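Local atomic coordinates of probable acylphosphatase (Bacillus subtilis, PDB entry 3BR8), a protein that catalyses the hydrolysis of acyl phosphates, releasing a carboxylate and inorganic phosphate. Residues Y4-D9 / S55-V60; R28-W33 / E50-S55; Q13-R18 / N62-S67. All coordinates share one frame; numbering follows the deposited sequence.

How the contacts relate
Reading from the N terminus, strand 2-9 opens contact 1, the loop 13-18 leading into helix 17-27 opens contact 3, and the corner 28-33 after that helix opens contact 2. Contact 2 closes first, on the start of helix 50-62; contact 1 closes on the next turns of the same helix, sharing Ser55 with it; contact 3 closes last, at the loop after the helix. Contact 2 is therefore nested inside both others, whereas contacts 1 and 3 cross. Together they tie helix 50-62 and the loop that follows it to strand 2-9, to the end of helix 17-27 and to the phosphate-binding loop.

Contact 1 of 3, residues Y4-D9 / S55-V60; sequences YRIIVD and SFVEAV
Ile6 pushes its terminal methyl against the ring of Phe56, CD1 lying 3.8 Å from CE2 of the phenylalanine, and the two side chains cross obliquely. The same methyl also reaches the helix one residue further on, with Ile6 CD1 4.0 Å from Val57 CG2. It can touch both because CG1 stands beside the backbone N of Ile6, anti to the carbonyl carbon (chi1 -55°), and carries CD1 out toward the helix.

The same Val57 methyl also meets Tyr4. The CD1-CE1 bond of the tyrosine ring approaches it, Tyr4 CD1 being 3.8 Å from Val57 CG2 and Tyr4 CE1 scarcely further, and the two side chains are turned at roughly a right angle to each other. One helix methyl thus touches two strand residues that point to the same side of the sheet. A turn further on, Val8 CG2 and Val60 CG1 meet at 3.9 Å. Val60 also works within the helix: its other methyl, CG2, lies 3.8 Å above the plane of the Phe56 ring, over its centre, so that the ring is covered on that face by a residue one turn further along the same helix.

The segments run almost parallel, their axes 11° apart and 11.1 Å from each other at closest approach. This is the arrangement of a beta-alpha-beta crossover in the ferredoxin-like acylphosphatase fold: helix 50-62 links strands 42-48 and 68-77 while passing over strand 2-9 between them. Val21 and Ala25 of helix 17-27 add to the surroundings of Phe56.

No hydrogen bond joins the two segments. Cohesion across them comes from the fit of branched aliphatic groups and aromatic rings, as expected for a largely buried sheet-helix interface from which water is displaced.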
loop_
_atom_site.group_PDB
_atom_site.type_symbol
_atom_site.label_atom_id
_atom_site.label_comp_id
_atom_site.label_asym_id
_atom_site.label_seq_id
_atom_site.Cartn_x
_atom_site.Cartn_y
_atom_site.Cartn_z
ATOM N N TYR A 4 -7.454 -5.140 -0.497
ATOM C CA TYR A 4 -6.570 -5.160 -1.660
ATOM C C TYR A 4 -5.191 -5.676 -1.283
ATOM O O TYR A 4 -4.620 -5.272 -0.269
ATOM C CB TYR A 4 -6.390 -3.760 -2.255
ATOM C CG TYR A 4 -7.524 -3.185 -3.066
ATOM C CD1 TYR A 4 -7.460 -1.870 -3.494
ATOM C CD2 TYR A 4 -8.645 -3.943 -3.418
ATOM C CE1 TYR A 4 -8.465 -1.311 -4.235
ATOM C CE2 TYR A 4 -9.669 -3.389 -4.174
ATOM C CZ TYR A 4 -9.570 -2.068 -4.573
ATOM O OH TYR A 4 -10.579 -1.509 -5.315
ATOM N N ARG A 5 -4.660 -6.537 -2.142
ATOM C CA ARG A 5 -3.250 -6.904 -2.137
ATOM C C ARG A 5 -2.577 -6.179 -3.292
ATOM O O ARG A 5 -2.881 -6.442 -4.458
ATOM C CB ARG A 5 -3.094 -8.409 -2.309
ATOM C CG ARG A 5 -3.575 -9.199 -1.141
ATOM C CD ARG A 5 -3.363 -10.650 -1.440
ATOM N NE ARG A 5 -3.810 -11.508 -0.358
ATOM C CZ ARG A 5 -3.690 -12.831 -0.380
ATOM N NH1 ARG A 5 -3.142 -13.436 -1.431
ATOM N NH2 ARG A 5 -4.122 -13.552 0.643
ATOM N N ILE A 6 -1.670 -5.264 -2.966
ATOM C CA ILE A 6 -1.021 -4.398 -3.945
ATOM C C ILE A 6 0.473 -4.697 -3.960
ATOM O O ILE A 6 1.101 -4.731 -2.903
ATOM C CB ILE A 6 -1.269 -2.900 -3.599
ATOM C CG1 ILE A 6 -2.775 -2.601 -3.476
ATOM C CG2 ILE A 6 -0.580 -1.975 -4.603
ATOM C CD1 ILE A 6 -3.098 -1.332 -2.691
ATOM N N ILE A 7 1.028 -4.935 -5.148
ATOM C CA ILE A 7 2.478 -5.068 -5.296
ATOM C C ILE A 7 2.956 -3.941 -6.203
ATOM O O ILE A 7 2.438 -3.758 -7.318
ATOM C CB ILE A 7 2.896 -6.438 -5.875
ATOM C CG1 ILE A 7 2.444 -7.577 -4.948
ATOM C CG2 ILE A 7 4.412 -6.491 -6.071
ATOM C CD1 ILE A 7 2.661 -8.992 -5.487
ATOM N N VAL A 8 3.925 -3.177 -5.702
ATOM C CA VAL A 8 4.460 -2.030 -6.415
ATOM C C VAL A 8 5.881 -2.336 -6.872
ATOM O O VAL A 8 6.686 -2.872 -6.097
ATOM C CB VAL A 8 4.498 -0.785 -5.491
ATOM C CG1 VAL A 8 4.816 0.470 -6.280
ATOM C CG2 VAL A 8 3.165 -0.616 -4.739
ATOM N N ASP A 9 6.192 -1.994 -8.120
ATOM C CA ASP A 9 7.544 -2.140 -8.620
ATOM C C ASP A 9 8.052 -0.827 -9.203
ATOM O O ASP A 9 7.266 0.082 -9.492
ATOM C CB ASP A 9 7.619 -3.265 -9.662
ATOM C CG ASP A 9 9.036 -3.779 -9.878
ATOM O OD1 ASP A 9 9.952 -3.479 -9.080
ATOM O OD2 ASP A 9 9.231 -4.501 -10.871
ATOM N N SER A 55 -9.046 5.525 -4.040
ATOM C CA SER A 55 -8.241 6.738 -3.977
ATOM C C SER A 55 -6.831 6.458 -3.441
ATOM O O SER A 55 -5.867 7.076 -3.897
ATOM C CB SER A 55 -8.960 7.836 -3.179
ATOM O OG SER A 55 -9.211 7.461 -1.837
ATOM N N PHE A 56 -6.703 5.512 -2.510
ATOM C CA PHE A 56 -5.383 5.075 -2.023
ATOM C C PHE A 56 -4.495 4.535 -3.148
ATOM O O PHE A 56 -3.318 4.904 -3.234
ATOM C CB PHE A 56 -5.602 4.018 -0.946
ATOM C CG PHE A 56 -4.346 3.385 -0.386
ATOM C CD1 PHE A 56 -3.477 4.096 0.436
ATOM C CD2 PHE A 56 -4.102 2.027 -0.588
ATOM C CE1 PHE A 56 -2.363 3.469 0.990
ATOM C CE2 PHE A 56 -2.989 1.399 -0.030
ATOM C CZ PHE A 56 -2.123 2.120 0.768
ATOM N N VAL A 57 -5.045 3.671 -4.002
ATOM C CA VAL A 57 -4.280 3.128 -5.123
ATOM C C VAL A 57 -3.723 4.251 -6.005
ATOM O O VAL A 57 -2.556 4.217 -6.420
ATOM C CB VAL A 57 -5.138 2.134 -5.949
ATOM C CG1 VAL A 57 -4.476 1.791 -7.282
ATOM C CG2 VAL A 57 -5.370 0.870 -5.150
ATOM N N GLU A 58 -4.545 5.263 -6.283
ATOM C CA GLU A 58 -4.071 6.391 -7.090
ATOM C C GLU A 58 -2.965 7.188 -6.406
ATOM O O GLU A 58 -1.992 7.599 -7.037
ATOM C CB GLU A 58 -5.230 7.302 -7.485
ATOM C CG GLU A 58 -6.182 6.637 -8.449
ATOM C CD GLU A 58 -5.455 6.011 -9.636
ATOM O OE1 GLU A 58 -4.831 6.768 -10.417
ATOM O OE2 GLU A 58 -5.516 4.770 -9.777
ATOM N N ALA A 59 -3.106 7.384 -5.098
ATOM C CA ALA A 59 -2.075 8.089 -4.329
ATOM C C ALA A 59 -0.760 7.319 -4.323
ATOM O O ALA A 59 0.315 7.896 -4.490
ATOM C CB ALA A 59 -2.547 8.357 -2.899
ATOM N N VAL A 60 -0.847 6.004 -4.155
ATOM C CA VAL A 60 0.349 5.160 -4.137
ATOM C C VAL A 60 1.154 5.330 -5.432
ATOM O O VAL A 60 2.390 5.407 -5.403
ATOM C CB VAL A 60 -0.010 3.666 -3.863
ATOM C CG1 VAL A 60 1.180 2.724 -4.140
ATOM C CG2 VAL A 60 -0.496 3.491 -2.417
#

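Contact 2 of 3, residues R28-W33 / E50-S55; sequences RKLAGW and ENALQS
Ala52 is pressed against the backbone and side chains of the facing segment: its CB lies 3.5 Å from the carbonyl oxygen of Arg28 and also meets Leu30, whose CD2 is 3.8 Å away. That leucine methyl is shared, because Leu30 CD2 touches Leu53 CD2 at 3.9 Å as well. The CB of Leu53 points away from residues 28-33, yet its branched end swings back to make this contact.

Beside the apolar patch, Arg28 runs along the helix surface toward Ser55. With CG beside the backbone N (chi1 -58°) and the chain extended from CG to NE, its CD passes 3.7 Å from Ala52 O before the guanidinium arrives at the serine. There NH1 gives a weak hydrogen bond to Ser55 OG, 3.0 Å long but bent to 122° at the hydrogen. The carbonyl oxygen of Ser55 lies 4.1 Å above the guanidinium plane, over its centre, so one face of the group is turned to the helix backbone.

Further out, other polar partners help to position these groups. The serine hydroxyl has the carbonyl oxygens of Asn51 and Ala52 within reach for its own proton, which ties it back to the preceding turn. Arg28 has its principal polar partner in Glu24, through a salt bridge at NE, so the link to Ser55 is secondary. Leu30 and the methylene part of Arg28 also lie against Phe56, the residue after Ser55.

Lys29, with positive phi, is the C-prime residue of a Schellman motif that ends helix 17-27 and redirects the chain toward strand 31-36. The contact joins this helix ending to the first turns of helix 50-62, side by side on one face of the sheet, as in the two-helix layer of the ferredoxin-like fold.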
loop_
_atom_site.group_PDB
_atom_site.type_symbol
_atom_site.label_atom_id
_atom_site.label_comp_id
_atom_site.label_asym_id
_atom_site.label_seq_id
_atom_site.Cartn_x
_atom_site.Cartn_y
_atom_site.Cartn_z
ATOM N N ARG A 28 -6.425 7.759 4.976
ATOM C CA ARG A 28 -7.602 7.147 4.383
ATOM C C ARG A 28 -8.253 6.089 5.272
ATOM O O ARG A 28 -9.188 5.415 4.854
ATOM C CB ARG A 28 -7.256 6.615 2.991
ATOM C CG ARG A 28 -6.747 7.724 2.098
ATOM C CD ARG A 28 -6.381 7.284 0.677
ATOM N NE ARG A 28 -5.650 8.394 0.072
ATOM C CZ ARG A 28 -6.210 9.481 -0.455
ATOM N NH1 ARG A 28 -7.532 9.589 -0.597
ATOM N NH2 ARG A 28 -5.417 10.474 -0.857
ATOM N N LYS A 29 -7.778 5.988 6.511
ATOM C CA LYS A 29 -8.320 5.081 7.541
ATOM C C LYS A 29 -8.366 3.617 7.085
ATOM O O LYS A 29 -9.330 2.898 7.333
ATOM C CB LYS A 29 -9.669 5.585 8.097
ATOM C CG LYS A 29 -9.569 6.997 8.680
ATOM C CD LYS A 29 -10.898 7.492 9.267
ATOM C CE LYS A 29 -10.824 8.955 9.700
ATOM N NZ LYS A 29 -12.081 9.385 10.417
ATOM N N LEU A 30 -7.298 3.196 6.418
ATOM C CA LEU A 30 -7.153 1.824 5.956
ATOM C C LEU A 30 -6.305 1.027 6.936
ATOM O O LEU A 30 -5.383 1.564 7.553
ATOM C CB LEU A 30 -6.506 1.816 4.569
ATOM C CG LEU A 30 -7.263 2.583 3.487
ATOM C CD1 LEU A 30 -6.432 2.601 2.216
ATOM C CD2 LEU A 30 -8.619 1.952 3.241
ATOM N N ALA A 31 -6.617 -0.256 7.072
ATOM C CA ALA A 31 -5.849 -1.147 7.945
ATOM C C ALA A 31 -5.053 -2.157 7.115
ATOM O O ALA A 31 -5.427 -2.484 5.992
ATOM C CB ALA A 31 -6.768 -1.857 8.907
ATOM N N GLY A 32 -3.945 -2.638 7.660
ATOM C CA GLY A 32 -3.094 -3.571 6.937
ATOM C C GLY A 32 -1.632 -3.272 7.177
ATOM O O GLY A 32 -1.239 -2.921 8.299
ATOM N N TRP A 33 -0.817 -3.394 6.132
ATOM C CA TRP A 33 0.619 -3.197 6.282
ATOM C C TRP A 33 1.310 -2.906 4.955
ATOM O O TRP A 33 0.747 -3.115 3.875
ATOM C CB TRP A 33 1.289 -4.420 6.954
ATOM C CG TRP A 33 1.321 -5.680 6.081
ATOM C CD1 TRP A 33 2.243 -5.993 5.104
ATOM C CD2 TRP A 33 0.408 -6.778 6.132
ATOM N NE1 TRP A 33 1.942 -7.213 4.544
ATOM C CE2 TRP A 33 0.829 -7.721 5.161
ATOM C CE3 TRP A 33 -0.721 -7.062 6.908
ATOM C CZ2 TRP A 33 0.154 -8.925 4.946
ATOM C CZ3 TRP A 33 -1.398 -8.254 6.692
ATOM C CH2 TRP A 33 -0.956 -9.174 5.718
ATOM N N GLU A 50 -14.496 1.072 -0.127
ATOM C CA GLU A 50 -14.098 1.113 -1.516
ATOM C C GLU A 50 -13.601 2.496 -1.981
ATOM O O GLU A 50 -12.628 2.584 -2.741
ATOM C CB GLU A 50 -15.248 0.577 -2.376
ATOM C CG GLU A 50 -15.487 -0.958 -2.246
ATOM C CD GLU A 50 -16.374 -1.404 -1.048
ATOM O OE1 GLU A 50 -16.779 -0.582 -0.184
ATOM O OE2 GLU A 50 -16.682 -2.623 -0.983
ATOM N N ASN A 51 -14.233 3.580 -1.525
ATOM C CA ASN A 51 -13.781 4.913 -1.940
ATOM C C ASN A 51 -12.367 5.250 -1.460
ATOM O O ASN A 51 -11.545 5.791 -2.212
ATOM C CB ASN A 51 -14.794 6.033 -1.597
ATOM C CG ASN A 51 -15.205 6.078 -0.116
ATOM O OD1 ASN A 51 -14.552 5.501 0.757
ATOM N ND2 ASN A 51 -16.289 6.815 0.166
ATOM N N ALA A 52 -12.086 4.876 -0.216
ATOM C CA ALA A 52 -10.767 5.003 0.382
ATOM C C ALA A 52 -9.722 4.135 -0.324
ATOM O O ALA A 52 -8.612 4.594 -0.609
ATOM C CB ALA A 52 -10.843 4.674 1.884
ATOM N N LEU A 53 -10.079 2.885 -0.619
ATOM C CA LEU A 53 -9.161 1.982 -1.285
ATOM C C LEU A 53 -8.825 2.436 -2.695
ATOM O O LEU A 53 -7.665 2.389 -3.106
ATOM C CB LEU A 53 -9.728 0.559 -1.338
ATOM C CG LEU A 53 -9.664 -0.286 -0.065
ATOM C CD1 LEU A 53 -10.438 -1.572 -0.266
ATOM C CD2 LEU A 53 -8.219 -0.586 0.346
ATOM N N GLN A 54 -9.834 2.850 -3.459
ATOM C CA GLN A 54 -9.592 3.289 -4.830
ATOM C C GLN A 54 -8.718 4.534 -4.870
ATOM O O GLN A 54 -7.768 4.606 -5.650
ATOM C CB GLN A 54 -10.915 3.549 -5.545
ATOM C CG GLN A 54 -10.740 3.971 -7.000
ATOM C CD GLN A 54 -12.048 4.174 -7.727
ATOM O OE1 GLN A 54 -12.116 4.932 -8.699
ATOM N NE2 GLN A 54 -13.096 3.494 -7.277
ATOM N N SER A 55 -9.046 5.525 -4.040
ATOM C CA SER A 55 -8.241 6.738 -3.977
ATOM C C SER A 55 -6.831 6.458 -3.441
ATOM O O SER A 55 -5.867 7.076 -3.897
ATOM C CB SER A 55 -8.960 7.836 -3.179
ATOM O OG SER A 55 -9.211 7.461 -1.837
#

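Contact 3 of 3, residues Q13-R18 / N62-S67; sequences QGVGFR and NGSPFS. With PO4 (phosphate ion), chain B.
Val15, Ser64 and Phe17 carry the join between the phosphate-binding loop and the turn after helix 50-62. The hydroxyl of Ser64 donates to Val15 O at 2.7 Å, approaching about 50° out of the carbonyl plane. The two branches of Val15 meet different partners: CG2 lies near Ser64 OG and 3.7 Å from Ser67 CB, while CG1 faces the backbone and CB of Phe66.

Phe17 fills the other flank. Its CG stands roughly anti to the backbone N (chi1 -153°), which carries the ring to residues 62-67: CE2 comes within 3.6 Å of Gly63 CA, and Ser67 CB meets the ring at its edge. Ser64 O accepts from both the amide and the hydroxyl of Ser67, Ser67 OG lying 2.7 Å away in the carbonyl plane, and this steadies the type II turn.

Residues 14-18 wrap a phosphate ion, probably from the crystallisation liquor, with five successive backbone amides; Phe17 N, for one, lies 2.9 Å from O1. The catalytic Arg18 adds NE, which reaches O4 at 2.7 Å in a nearly straight bond (163°) at the guanidinium edge. A methionine in its place would probably cost O4 the NE bond and the anion the positive charge of this arginine. Asn36, the other active-site residue, also donates to the phosphate.

Neutral backbone N-H groups and the arginine together probably stabilise the anion's negative charge, while the Ser64-Val15 bond joins the loop to the turn 64-67 and probably helps hold its shape, consistent with a site made for an acyl phosphate.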
loop_
_atom_site.group_PDB
_atom_site.type_symbol
_atom_site.label_atom_id
_atom_site.label_comp_id
_atom_site.label_asym_id
_atom_site.label_seq_id
_atom_site.Cartn_x
_atom_site.Cartn_y
_atom_site.Cartn_z
ATOM N N GLN A 13 12.319 1.408 -3.256
ATOM C CA GLN A 13 12.951 1.147 -1.956
ATOM C C GLN A 13 14.085 2.129 -1.685
ATOM O O GLN A 13 14.691 2.646 -2.620
ATOM C CB GLN A 13 13.451 -0.293 -1.850
ATOM C CG GLN A 13 12.319 -1.303 -1.915
ATOM C CD GLN A 13 12.728 -2.726 -1.587
ATOM O OE1 GLN A 13 11.905 -3.644 -1.646
ATOM N NE2 GLN A 13 13.983 -2.918 -1.216
ATOM N N GLY A 14 14.358 2.391 -0.410
ATOM C CA GLY A 14 15.359 3.383 -0.029
ATOM C C GLY A 14 14.954 4.792 -0.409
ATOM O O GLY A 14 15.813 5.660 -0.577
ATOM N N VAL A 15 13.643 5.018 -0.535
ATOM C CA VAL A 15 13.104 6.320 -0.953
ATOM C C VAL A 15 11.972 6.809 -0.045
ATOM O O VAL A 15 11.180 7.662 -0.450
ATOM C CB VAL A 15 12.601 6.307 -2.433
ATOM C CG1 VAL A 15 13.775 6.247 -3.417
ATOM C CG2 VAL A 15 11.634 5.143 -2.674
ATOM N N GLY A 16 11.902 6.285 1.178
ATOM C CA GLY A 16 10.830 6.654 2.096
ATOM C C GLY A 16 9.446 6.223 1.624
ATOM O O GLY A 16 8.426 6.839 1.977
ATOM N N PHE A 17 9.390 5.141 0.852
ATOM C CA PHE A 17 8.111 4.678 0.293
ATOM C C PHE A 17 7.205 4.063 1.356
ATOM O O PHE A 17 5.985 4.284 1.340
ATOM C CB PHE A 17 8.344 3.664 -0.842
ATOM C CG PHE A 17 7.235 3.632 -1.872
ATOM C CD1 PHE A 17 6.189 2.718 -1.787
ATOM C CD2 PHE A 17 7.273 4.502 -2.958
ATOM C CE1 PHE A 17 5.176 2.711 -2.770
ATOM C CE2 PHE A 17 6.282 4.487 -3.913
ATOM C CZ PHE A 17 5.236 3.610 -3.810
ATOM N N ARG A 18 7.775 3.286 2.277
ATOM C CA ARG A 18 6.949 2.680 3.310
ATOM C C ARG A 18 6.280 3.742 4.177
ATOM O O ARG A 18 5.091 3.656 4.450
ATOM C CB ARG A 18 7.745 1.669 4.140
ATOM C CG ARG A 18 8.187 0.441 3.330
ATOM C CD ARG A 18 9.180 -0.413 4.100
ATOM N NE ARG A 18 10.388 0.352 4.403
ATOM C CZ ARG A 18 11.404 -0.095 5.137
ATOM N NH1 ARG A 18 11.390 -1.324 5.647
ATOM N NH2 ARG A 18 12.450 0.694 5.358
ATOM N N ASN A 62 1.583 7.898 -7.196
ATOM C CA ASN A 62 2.367 9.139 -7.143
ATOM C C ASN A 62 3.677 8.996 -6.363
ATOM O O ASN A 62 4.664 9.699 -6.631
ATOM C CB ASN A 62 1.524 10.286 -6.582
ATOM C CG ASN A 62 0.364 10.648 -7.484
ATOM O OD1 ASN A 62 0.480 10.622 -8.711
ATOM N ND2 ASN A 62 -0.767 10.987 -6.879
ATOM N N GLY A 63 3.682 8.099 -5.386
ATOM C CA GLY A 63 4.913 7.733 -4.694
ATOM C C GLY A 63 5.457 8.758 -3.725
ATOM O O GLY A 63 4.848 9.804 -3.481
ATOM N N SER A 64 6.624 8.417 -3.183
ATOM C CA SER A 64 7.392 9.240 -2.261
ATOM C C SER A 64 8.454 10.003 -3.059
ATOM O O SER A 64 8.700 9.674 -4.219
ATOM C CB SER A 64 8.076 8.317 -1.249
ATOM O OG SER A 64 8.911 7.382 -1.930
ATOM N N PRO A 65 9.105 11.010 -2.438
ATOM C CA PRO A 65 10.203 11.691 -3.137
ATOM C C PRO A 65 11.289 10.734 -3.634
ATOM O O PRO A 65 11.701 9.817 -2.915
ATOM C CB PRO A 65 10.740 12.666 -2.081
ATOM C CG PRO A 65 9.528 12.942 -1.218
ATOM C CD PRO A 65 8.852 11.609 -1.112
ATOM N N PHE A 66 11.711 10.960 -4.879
ATOM C CA PHE A 66 12.735 10.166 -5.576
ATOM C C PHE A 66 12.290 8.785 -6.035
ATOM O O PHE A 66 13.041 8.093 -6.706
ATOM C CB PHE A 66 14.054 10.102 -4.790
ATOM C CG PHE A 66 14.604 11.455 -4.477
ATOM C CD1 PHE A 66 14.468 11.984 -3.205
ATOM C CD2 PHE A 66 15.187 12.237 -5.479
ATOM C CE1 PHE A 66 14.927 13.266 -2.919
ATOM C CE2 PHE A 66 15.655 13.506 -5.203
ATOM C CZ PHE A 66 15.520 14.023 -3.920
ATOM N N SER A 67 11.069 8.388 -5.680
ATOM C CA SER A 67 10.532 7.115 -6.153
ATOM C C SER A 67 10.055 7.225 -7.591
ATOM O O SER A 67 9.745 8.314 -8.076
ATOM C CB SER A 67 9.388 6.642 -5.256
ATOM O OG SER A 67 8.186 7.361 -5.514
HETATM P P PO4 B . 12.028 2.787 2.079
HETATM O O1 PO4 B . 11.489 3.143 0.695
HETATM O O2 PO4 B . 12.869 3.980 2.480
HETATM O O3 PO4 B . 12.868 1.527 1.933
HETATM O O4 PO4 B . 10.840 2.645 3.020
#